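Local coordinates for 6b protein (Agrobacterium vitis, PDB 3AQ2), which disturbs plant cell proliferation, has an ADP-ribosylation fold and probably acts on the plant's microRNA machinery, at residues Y69-E72 with V73-Q76. Sequence-based numbering, arbitrary orientation.
Sequences YVDE and VTAQ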
loop_
_atom_site.group_PDB
_atom_site.type_symbol
_atom_site.label_atom_id
_atom_site.label_comp_id
_atom_site.label_asym_id
_atom_site.label_seq_id
_atom_site.Cartn_x
_atom_site.Cartn_y
_atom_site.Cartn_z
ATOM N N TYR A 69 -2.341 5.549 -0.423
ATOM C CA TYR A 69 -2.863 6.733 0.249
ATOM C C TYR A 69 -4.346 6.588 0.590
ATOM O O TYR A 69 -5.133 6.053 -0.203
ATOM C CB TYR A 69 -2.553 7.982 -0.588
ATOM C CG TYR A 69 -1.066 8.244 -0.588
ATOM C CD1 TYR A 69 -0.241 7.771 -1.621
ATOM C CD2 TYR A 69 -0.467 8.889 0.496
ATOM C CE1 TYR A 69 1.141 7.987 -1.588
ATOM C CE2 TYR A 69 0.915 9.108 0.536
ATOM C CZ TYR A 69 1.708 8.661 -0.498
ATOM O OH TYR A 69 3.067 8.880 -0.418
ATOM N N VAL A 70 -4.713 7.038 1.791
ATOM C CA VAL A 70 -6.065 6.816 2.333
ATOM C C VAL A 70 -6.469 7.982 3.252
ATOM O O VAL A 70 -5.642 8.837 3.585
ATOM C CB VAL A 70 -6.152 5.486 3.148
ATOM C CG1 VAL A 70 -5.851 4.274 2.268
ATOM C CG2 VAL A 70 -5.188 5.515 4.342
ATOM N N ASP A 71 -7.738 8.012 3.647
ATOM C CA ASP A 71 -8.211 8.944 4.674
ATOM C C ASP A 71 -7.959 8.347 6.074
ATOM O O ASP A 71 -7.596 7.172 6.181
ATOM C CB ASP A 71 -9.693 9.183 4.462
ATOM C CG ASP A 71 -10.479 7.911 4.572
ATOM O OD1 ASP A 71 -10.509 7.144 3.585
ATOM O OD2 ASP A 71 -11.041 7.669 5.658
ATOM N N GLU A 72 -8.133 9.128 7.146
ATOM C CA GLU A 72 -7.755 8.598 8.469
ATOM C C GLU A 72 -8.652 7.458 8.936
ATOM O O GLU A 72 -8.168 6.513 9.549
ATOM C CB GLU A 72 -7.639 9.665 9.572
ATOM C CG GLU A 72 -6.809 9.134 10.767
ATOM C CD GLU A 72 -6.679 10.089 11.945
ATOM O OE1 GLU A 72 -7.164 11.243 11.868
ATOM O OE2 GLU A 72 -6.085 9.662 12.964
ATOM N N VAL A 73 -9.939 7.523 8.614
ATOM C CA VAL A 73 -10.855 6.443 9.015
ATOM C C VAL A 73 -10.435 5.121 8.359
ATOM O O VAL A 73 -10.324 4.087 9.029
ATOM C CB VAL A 73 -12.333 6.801 8.734
ATOM C CG1 VAL A 73 -13.242 5.604 9.030
ATOM C CG2 VAL A 73 -12.741 7.987 9.592
ATOM N N THR A 74 -10.148 5.181 7.062
ATOM C CA THR A 74 -9.689 4.011 6.316
ATOM C C THR A 74 -8.342 3.523 6.837
ATOM O O THR A 74 -8.120 2.319 6.963
ATOM C CB THR A 74 -9.636 4.329 4.810
ATOM O OG1 THR A 74 -10.959 4.654 4.371
ATOM C CG2 THR A 74 -9.103 3.149 4.004
ATOM N N ALA A 75 -7.452 4.461 7.160
ATOM C CA ALA A 75 -6.141 4.108 7.718
ATOM C C ALA A 75 -6.306 3.256 8.988
ATOM O O ALA A 75 -5.658 2.218 9.132
ATOM C CB ALA A 75 -5.336 5.374 8.008
ATOM N N GLN A 76 -7.196 3.686 9.878
ATOM C CA GLN A 76 -7.417 2.998 11.148
ATOM C C GLN A 76 -8.028 1.621 10.895
ATOM O O GLN A 76 -7.559 0.621 11.440
ATOM C CB GLN A 76 -8.311 3.846 12.058
ATOM C CG GLN A 76 -8.204 3.506 13.536
ATOM C CD GLN A 76 -8.617 4.663 14.428
ATOM O OE1 GLN A 76 -8.206 5.811 14.213
ATOM N NE2 GLN A 76 -9.430 4.368 15.438
#
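Asp71 meets Thr74 with both of its carboxylate oxygens, bridging the main chain and the side chain of the same residue. Asp71 OD2 takes the backbone N-H of Thr74 at 3.0 Å, a fairly straight bond (163° at the hydrogen) that arrives from above the carboxylate plane. Asp71 OD1 accepts the hydroxyl proton of Thr74 OG1 at 2.6 Å, on the syn side and nearer the plane. The two side chains stand at about a right angle, and each is turned for the job: Asp71 CG sits between its own N and C, chi1 60°, which folds the carboxylate back over the first turn, while OG1 of Thr74 lies beside its backbone N, chi1 -62°, next to the amide that the same carboxylate holds. This is an N-cap, with Asp71 just ahead of helix 72-81.

Past the cap the helix begins its regular i to i+4 bonding, Asp71 O to Ala75 N at 2.9 Å and Glu72 O to Gln76 N at 3.0 Å. On the inner side Val70, the last residue of strand 66-70, packs against the same turn: its CG2 touches Ala75 CB at 3.7 Å and its CG1 the methyl CG2 of Thr74 at 3.9 Å.

Farther out, the backbone of Val70 is paired with Phe133 of strand 133-137, whose side chain also touches Ala75; Phe121, from a loop, lies against Thr74. On the exposed side Gln76 OE1 is hydrogen-bonded to Arg15, with Glu72 only a weak, long ion partner of that arginine.

Strand 66-70 thus gives way to helix 72-81 through the single capping residue Asp71, with Val70 buried under the first turn. A negative carboxylate at the helix N-terminus should interact well with the helix dipole, which would probably keep Asp71 ionised.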